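PDB 2NPT: mitogen-activated protein kinase kinase kinase 2 from Homo sapiens, which probably phosphorylates MAP kinase kinases in a MAP kinase cascade and carries a PB1 domain that pairs with the chain of another protein. Local coordinates for residues Asn19-Lys24 and Glu81-Ser86; Asp74-Ala79 and Lys90-Leu95. All blocks are in the same frame, centred on the assembly; numbering follows the deposited sequence.

Contact 1: Asn19-Lys24 and Glu81-Ser86; sequences NDVRVK and ELLDRS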
ATOM      1  N   ASN D  19      -1.915   9.753 -12.692  1.00 38.75           N
ATOM      2  CA  ASN D  19      -1.304   8.954 -11.628  1.00 37.07           C
ATOM      3  C   ASN D  19      -2.121   9.056 -10.295  1.00 35.92           C
ATOM      4  O   ASN D  19      -2.517  10.141  -9.935  1.00 36.28           O
ATOM      5  CB  ASN D  19       0.204   9.308 -11.481  1.00 37.29           C
ATOM      6  CG  ASN D  19       0.527  10.839 -11.646  1.00 38.02           C
ATOM      7  OD1 ASN D  19      -0.220  11.609 -12.270  1.00 38.68           O
ATOM      8  ND2 ASN D  19       1.674  11.248 -11.106  1.00 38.75           N
ATOM      9  N   ASP D  20      -2.433   7.947  -9.611  1.00 34.68           N
ATOM     10  CA  ASP D  20      -3.053   8.046  -8.258  1.00 34.01           C
ATOM     11  C   ASP D  20      -2.000   8.527  -7.257  1.00 31.37           C
ATOM     12  O   ASP D  20      -0.795   8.405  -7.487  1.00 32.34           O
ATOM     13  CB  ASP D  20      -3.607   6.727  -7.729  1.00 34.36           C
ATOM     14  CG  ASP D  20      -4.865   6.268  -8.439  1.00 36.25           C
ATOM     15  OD1 ASP D  20      -5.477   7.040  -9.211  1.00 34.71           O
ATOM     16  OD2 ASP D  20      -5.197   5.087  -8.215  1.00 38.47           O
ATOM     17  N   VAL D  21      -2.463   9.109  -6.171  1.00 29.64           N
ATOM     18  CA  VAL D  21      -1.571   9.596  -5.110  1.00 26.84           C
ATOM     19  C   VAL D  21      -1.495   8.522  -4.070  1.00 25.58           C
ATOM     20  O   VAL D  21      -2.498   8.165  -3.467  1.00 25.28           O
ATOM     21  CB  VAL D  21      -2.025  10.928  -4.482  1.00 27.18           C
ATOM     22  CG1 VAL D  21      -1.204  11.235  -3.216  1.00 27.07           C
ATOM     23  CG2 VAL D  21      -1.906  12.080  -5.511  1.00 28.90           C
ATOM     24  N   ARG D  22      -0.292   8.001  -3.863  1.00 23.67           N
ATOM     25  CA  ARG D  22      -0.064   6.986  -2.861  1.00 23.92           C
ATOM     26  C   ARG D  22       0.070   7.642  -1.482  1.00 22.56           C
ATOM     27  O   ARG D  22       0.996   8.449  -1.261  1.00 23.46           O
ATOM     28  CB  ARG D  22       1.225   6.293  -3.210  1.00 24.95           C
ATOM     29  CG  ARG D  22       1.468   5.040  -2.563  1.00 26.96           C
ATOM     30  CD  ARG D  22       2.449   4.197  -3.507  1.00 26.96           C
ATOM     31  NE  ARG D  22       2.952   3.090  -2.727  1.00 25.64           N
ATOM     32  CZ  ARG D  22       4.099   3.088  -2.078  1.00 25.70           C
ATOM     33  NH1 ARG D  22       4.918   4.134  -2.141  1.00 26.94           N
ATOM     34  NH2 ARG D  22       4.443   2.037  -1.365  1.00 24.94           N
ATOM     35  N   VAL D  23      -0.815   7.303  -0.567  1.00 22.60           N
ATOM     36  CA  VAL D  23      -0.756   7.879   0.755  1.00 20.88           C
ATOM     37  C   VAL D  23      -0.404   6.848   1.849  1.00 21.34           C
ATOM     38  O   VAL D  23      -0.996   5.782   1.896  1.00 21.39           O
ATOM     39  CB  VAL D  23      -2.096   8.614   1.098  1.00 21.93           C
ATOM     40  CG1 VAL D  23      -2.119   9.077   2.593  1.00 20.56           C
ATOM     41  CG2 VAL D  23      -2.363   9.814   0.155  1.00 22.66           C
ATOM     42  N   LYS D  24       0.525   7.202   2.752  1.00 19.89           N
ATOM     43  CA  LYS D  24       0.898   6.369   3.880  1.00 20.21           C
ATOM     44  C   LYS D  24       0.452   7.044   5.175  1.00 20.08           C
ATOM     45  O   LYS D  24       1.032   8.070   5.644  1.00 20.21           O
ATOM     46  CB  LYS D  24       2.410   6.086   3.891  1.00 19.43           C
ATOM     47  CG  LYS D  24       2.850   5.336   5.129  1.00 20.91           C
ATOM     48  CD  LYS D  24       4.154   4.514   4.950  1.00 21.14           C
ATOM     49  CE  LYS D  24       5.393   5.402   4.774  1.00 24.42           C
ATOM     50  NZ  LYS D  24       6.737   4.675   4.647  1.00 24.02           N
ATOM     51  N   GLU D  81       1.952  18.515  -4.412  1.00 33.08           N
ATOM     52  CA  GLU D  81       2.997  19.111  -5.274  1.00 35.19           C
ATOM     53  C   GLU D  81       4.388  18.676  -4.839  1.00 34.73           C
ATOM     54  O   GLU D  81       5.183  18.202  -5.661  1.00 33.23           O
ATOM     55  CB  GLU D  81       2.956  20.644  -5.314  1.00 34.79           C
ATOM     56  CG  GLU D  81       4.101  21.245  -6.192  1.00 37.36           C
ATOM     57  CD  GLU D  81       4.254  22.762  -6.081  1.00 39.58           C
ATOM     58  OE1 GLU D  81       3.219  23.485  -6.022  1.00 47.33           O
ATOM     59  OE2 GLU D  81       5.426  23.228  -6.073  1.00 47.54           O
ATOM     60  N   LEU D  82       4.687  18.824  -3.553  1.00 34.01           N
ATOM     61  CA  LEU D  82       5.979  18.369  -3.045  1.00 34.73           C
ATOM     62  C   LEU D  82       6.219  16.895  -3.391  1.00 34.66           C
ATOM     63  O   LEU D  82       7.300  16.543  -3.863  1.00 33.65           O
ATOM     64  CB  LEU D  82       6.126  18.557  -1.535  1.00 33.82           C
ATOM     65  CG  LEU D  82       5.996  19.980  -1.017  1.00 35.11           C
ATOM     66  CD1 LEU D  82       6.156  19.887   0.472  1.00 34.88           C
ATOM     67  CD2 LEU D  82       7.003  20.962  -1.660  1.00 35.12           C
ATOM     68  N   LEU D  83       5.225  16.033  -3.148  1.00 35.19           N
ATOM     69  CA  LEU D  83       5.355  14.608  -3.474  1.00 35.70           C
ATOM     70  C   LEU D  83       5.622  14.386  -4.974  1.00 36.76           C
ATOM     71  O   LEU D  83       6.463  13.552  -5.348  1.00 35.21           O
ATOM     72  CB  LEU D  83       4.082  13.824  -3.074  1.00 36.00           C
ATOM     73  CG  LEU D  83       3.901  12.420  -3.688  1.00 36.71           C
ATOM     74  CD1 LEU D  83       4.816  11.385  -3.056  1.00 38.88           C
ATOM     75  CD2 LEU D  83       2.465  11.953  -3.558  1.00 37.03           C
ATOM     76  N   ASP D  84       4.901  15.121  -5.827  1.00 37.33           N
ATOM     77  CA  ASP D  84       5.033  14.924  -7.273  1.00 38.74           C
ATOM     78  C   ASP D  84       6.393  15.376  -7.829  1.00 39.30           C
ATOM     79  O   ASP D  84       6.832  14.872  -8.862  1.00 40.53           O
ATOM     80  CB  ASP D  84       3.928  15.660  -8.029  1.00 38.91           C
ATOM     81  CG  ASP D  84       2.562  14.996  -7.886  1.00 39.38           C
ATOM     82  OD1 ASP D  84       2.473  13.838  -7.425  1.00 40.05           O
ATOM     83  OD2 ASP D  84       1.565  15.651  -8.235  1.00 40.41           O
ATOM     84  N   ARG D  85       7.040  16.335  -7.176  1.00 40.48           N
ATOM     85  CA  ARG D  85       8.369  16.810  -7.617  1.00 40.42           C
ATOM     86  C   ARG D  85       9.500  16.050  -6.923  1.00 41.12           C
ATOM     87  O   ARG D  85      10.657  16.202  -7.287  1.00 41.05           O
ATOM     88  CB  ARG D  85       8.496  18.313  -7.344  1.00 40.96           C
ATOM     89  CG  ARG D  85       7.497  19.168  -8.081  1.00 40.50           C
ATOM     90  CD  ARG D  85       7.673  20.643  -7.762  1.00 43.86           C
ATOM     91  N   SER D  86       9.165  15.222  -5.938  1.00 41.82           N
ATOM     92  CA  SER D  86      10.144  14.505  -5.125  1.00 42.97           C
ATOM     93  C   SER D  86      10.479  13.098  -5.653  1.00 43.43           C
ATOM     94  O   SER D  86       9.846  12.109  -5.259  1.00 43.92           O
ATOM     95  CB  SER D  86       9.649  14.408  -3.665  1.00 43.44           C
TER
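Val21 and Leu83 meet through one methyl each: CG1 of Val21 lies 3.8 Å from CD2 of Leu83, and this is the one apolar side-chain pair across the contact. The two side chains cross obliquely rather than lying alongside each other. Val21 reaches over with the branch that stands anti to its backbone N (chi1 169°), while its CG2 sits beside that nitrogen. On the helix, Leu83 directs its CB at the strand, and the same methyl that meets Val21 also comes within 4.4 Å of the backbone O of Arg22. That carbonyl is already engaged within the sheet, where Arg22 pairs with Leu92, so the methyl merely packs against it.

Around this pair, Val21 also packs on Arg38 and Val40, and Leu83 on Leu92. Polar groups lie beside the apolar patch: Asp84 forms a salt bridge with Arg38 NH1, and Arg38 NE bonds to the backbone O of Asn19. Arg38 thus ties the last turn of helix 73-85 to the residues leading into strand 21-27. The neighbouring side chains of the strand serve a different face. Arg22 NH1 bonds to the backbone O of Lys90, and its NH2 makes a salt bridge to an acidic side chain of the other protein's chain; Lys24 NZ pairs with acidic groups there too.

Strand 21-27 therefore divides its work: Val21 meets the helix by apolar contact, with no hydrogen bond between the two segments, whereas the salt bridges of Arg22 and Lys24 are consistent with a PB1 domain that offers a basic surface to an acidic partner.

Contact 2: Asp74-Ala79 and Lys90-Leu95; sequences DDLDKA and KSLKIL
Leu92 splits its two methyls between neighbouring turns of helix 73-85. CD2 lies 3.8 Å from CD1 of Leu76, and CD1 lies 3.8 Å from CB of Ala79. The fork reaches this far because CG of Leu92 stands anti to the backbone N (chi1 -169°), carrying both methyls out from the strand. Leu76 extends in a similar way (chi1 171°): its CB leaves the helix obliquely to the strand, but CD1 ends up against Leu92. Ala79, by contrast, aims its short CB at the strand, and here the backbones come nearest, the CA atoms of Ala79 and Leu92 lying 7.5 Å apart.

The other approach involves a backbone oxygen, with CD1 of Leu92 only 3.3 Å from O of Ala79, a close van der Waals touch.

These residues belong to the core of the PB1 domain, a ubiquitin-like beta-grasp fold in which helices pack on one face of a mixed sheet. Leu76 also meets Leu42 and Leu45 of helix 42-53, and Tyr61 of strand 57-63 flanks both Ala79 and Leu92.

Charged groups lie away from the buried face. Lys78 NZ forms a salt bridge with Asp74 OD2, one turn back along the helix, modelled at an implausibly short 2.5 Å, so its exact length is doubtful. Where the helix begins, Asp75 OD2 accepts a hydrogen bond from Thr71 N, and Asp75 N is bonded to Thr72 OG1.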
ATOM      1  N   ASP D  74      -5.997  23.842   0.083  1.00 29.69           N
ATOM      2  CA  ASP D  74      -4.715  24.398  -0.341  1.00 29.81           C
ATOM      3  C   ASP D  74      -3.494  23.811   0.333  1.00 29.66           C
ATOM      4  O   ASP D  74      -2.471  23.610  -0.305  1.00 28.18           O
ATOM      5  CB  ASP D  74      -4.703  25.918  -0.177  1.00 31.88           C
ATOM      6  CG  ASP D  74      -3.507  26.531  -0.871  1.00 34.05           C
ATOM      7  OD1 ASP D  74      -3.573  26.708  -2.101  1.00 38.64           O
ATOM      8  OD2 ASP D  74      -2.482  26.751  -0.197  1.00 40.76           O
ATOM      9  N   ASP D  75      -3.599  23.504   1.630  1.00 28.53           N
ATOM     10  CA  ASP D  75      -2.503  22.894   2.363  1.00 27.74           C
ATOM     11  C   ASP D  75      -2.142  21.531   1.716  1.00 28.00           C
ATOM     12  O   ASP D  75      -0.962  21.171   1.534  1.00 27.46           O
ATOM     13  CB  ASP D  75      -2.924  22.652   3.827  1.00 27.24           C
ATOM     14  CG  ASP D  75      -3.039  23.958   4.686  1.00 28.55           C
ATOM     15  OD1 ASP D  75      -2.455  25.021   4.362  1.00 30.84           O
ATOM     16  OD2 ASP D  75      -3.687  23.886   5.769  1.00 29.19           O
ATOM     17  N   LEU D  76      -3.180  20.769   1.400  1.00 26.55           N
ATOM     18  CA  LEU D  76      -2.974  19.429   0.863  1.00 27.71           C
ATOM     19  C   LEU D  76      -2.357  19.545  -0.541  1.00 28.02           C
ATOM     20  O   LEU D  76      -1.458  18.807  -0.903  1.00 26.46           O
ATOM     21  CB  LEU D  76      -4.301  18.696   0.773  1.00 27.16           C
ATOM     22  CG  LEU D  76      -4.253  17.348   0.023  1.00 26.91           C
ATOM     23  CD1 LEU D  76      -3.197  16.408   0.649  1.00 25.29           C
ATOM     24  CD2 LEU D  76      -5.591  16.750   0.024  1.00 25.42           C
ATOM     25  N   ASP D  77      -2.913  20.457  -1.333  1.00 29.60           N
ATOM     26  CA  ASP D  77      -2.417  20.691  -2.690  1.00 30.12           C
ATOM     27  C   ASP D  77      -0.925  20.966  -2.658  1.00 30.92           C
ATOM     28  O   ASP D  77      -0.158  20.418  -3.478  1.00 31.16           O
ATOM     29  CB  ASP D  77      -3.176  21.867  -3.339  1.00 30.51           C
ATOM     30  CG  ASP D  77      -4.625  21.507  -3.720  1.00 30.65           C
ATOM     31  OD1 ASP D  77      -4.988  20.328  -3.753  1.00 29.07           O
ATOM     32  OD2 ASP D  77      -5.413  22.418  -3.979  1.00 32.81           O
ATOM     33  N   LYS D  78      -0.496  21.814  -1.719  1.00 31.06           N
ATOM     34  CA  LYS D  78       0.927  22.042  -1.530  1.00 30.91           C
ATOM     35  C   LYS D  78       1.681  20.747  -1.277  1.00 30.55           C
ATOM     36  O   LYS D  78       2.748  20.517  -1.868  1.00 30.08           O
ATOM     37  CB  LYS D  78       1.182  23.019  -0.355  1.00 31.30           C
ATOM     38  CG  LYS D  78       0.836  24.468  -0.641  1.00 31.93           C
ATOM     39  CD  LYS D  78       1.363  25.368   0.471  1.00 33.61           C
ATOM     40  CE  LYS D  78       1.351  26.815   0.063  1.00 37.39           C
ATOM     41  NZ  LYS D  78      -0.029  27.307   0.155  1.00 39.76           N
ATOM     42  N   ALA D  79       1.148  19.884  -0.393  1.00 28.55           N
ATOM     43  CA  ALA D  79       1.813  18.599  -0.067  1.00 28.83           C
ATOM     44  C   ALA D  79       1.866  17.600  -1.235  1.00 29.02           C
ATOM     45  O   ALA D  79       2.853  16.867  -1.434  1.00 29.28           O
ATOM     46  CB  ALA D  79       1.135  17.904   1.171  1.00 26.99           C
ATOM     47  N   LYS D  90       7.930   8.265  -2.560  1.00 35.95           N
ATOM     48  CA  LYS D  90       7.021   7.509  -3.340  1.00 33.40           C
ATOM     49  C   LYS D  90       5.620   7.490  -2.664  1.00 30.66           C
ATOM     50  O   LYS D  90       4.680   7.004  -3.263  1.00 28.31           O
ATOM     51  CB  LYS D  90       7.567   6.105  -3.522  1.00 34.39           C
ATOM     52  CG  LYS D  90       8.922   6.042  -4.206  1.00 36.07           C
ATOM     53  CD  LYS D  90       8.741   5.907  -5.711  1.00 37.94           C
ATOM     54  N   SER D  91       5.504   8.046  -1.452  1.00 28.27           N
ATOM     55  CA  SER D  91       4.195   8.233  -0.805  1.00 25.43           C
ATOM     56  C   SER D  91       4.074   9.552  -0.046  1.00 25.82           C
ATOM     57  O   SER D  91       5.061  10.124   0.408  1.00 25.68           O
ATOM     58  CB  SER D  91       3.841   7.066   0.130  1.00 26.46           C
ATOM     59  OG  SER D  91       4.679   6.989   1.295  1.00 25.23           O
ATOM     60  N   LEU D  92       2.837  10.001   0.112  1.00 24.78           N
ATOM     61  CA  LEU D  92       2.508  11.168   0.935  1.00 24.62           C
ATOM     62  C   LEU D  92       2.243  10.686   2.353  1.00 23.66           C
ATOM     63  O   LEU D  92       1.285   9.946   2.599  1.00 21.81           O
ATOM     64  CB  LEU D  92       1.274  11.854   0.354  1.00 24.61           C
ATOM     65  CG  LEU D  92       0.827  13.224   0.833  1.00 26.79           C
ATOM     66  CD1 LEU D  92       1.779  14.263   0.283  1.00 31.46           C
ATOM     67  CD2 LEU D  92      -0.650  13.556   0.419  1.00 28.11           C
ATOM     68  N   LYS D  93       3.092  11.126   3.295  1.00 22.87           N
ATOM     69  CA  LYS D  93       3.007  10.651   4.662  1.00 22.69           C
ATOM     70  C   LYS D  93       2.121  11.543   5.535  1.00 23.60           C
ATOM     71  O   LYS D  93       2.390  12.736   5.698  1.00 23.43           O
ATOM     72  CB  LYS D  93       4.394  10.505   5.294  1.00 22.46           C
ATOM     73  CG  LYS D  93       5.340   9.615   4.499  1.00 23.70           C
ATOM     74  CD  LYS D  93       6.752   9.599   5.104  1.00 24.79           C
ATOM     75  N   ILE D  94       1.072  10.933   6.084  1.00 23.93           N
ATOM     76  CA  ILE D  94       0.065  11.630   6.856  1.00 23.98           C
ATOM     77  C   ILE D  94      -0.055  10.982   8.205  1.00 24.45           C
ATOM     78  O   ILE D  94      -0.433   9.808   8.344  1.00 23.47           O
ATOM     79  CB  ILE D  94      -1.347  11.625   6.171  1.00 23.82           C
ATOM     80  CG1 ILE D  94      -1.350  12.275   4.786  1.00 26.28           C
ATOM     81  CG2 ILE D  94      -2.397  12.314   7.105  1.00 25.61           C
ATOM     82  CD1 ILE D  94      -0.883  13.713   4.724  1.00 28.03           C
ATOM     83  N   LEU D  95       0.256  11.770   9.223  1.00 23.69           N
ATOM     84  CA  LEU D  95       0.114  11.354  10.574  1.00 24.12           C
ATOM     85  C   LEU D  95      -1.311  11.731  11.026  1.00 23.47           C
ATOM     86  O   LEU D  95      -1.784  12.874  10.796  1.00 22.49           O
ATOM     87  CB  LEU D  95       1.233  12.058  11.381  1.00 24.31           C
ATOM     88  CG  LEU D  95       1.113  11.883  12.866  1.00 26.55           C
ATOM     89  CD1 LEU D  95       1.313  10.415  13.213  1.00 29.31           C
ATOM     90  CD2 LEU D  95       2.133  12.826  13.577  1.00 27.50           C
TER

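Overall arrangement
Contacts 1 and 2 lie side by side in the PB1 core, their centres about 7 Å apart. Both use helix 73-85: contact 2 takes its earlier turns and contact 1 its last. Strands 21-27 and 92-98 receive them as parallel neighbours in the mixed sheet, joined by probable backbone hydrogen bonds, Arg22 O to Leu92 N (2.8 Å) and Lys24 N to Leu92 O (2.9 Å). Along the chain the order is 19-24, 74-79, 81-86 and 90-95, so the two contacts interlock. One helix thereby spans the first and last strands of the domain, on the core side of the strand whose Arg22 and Lys24 meet the partner protein.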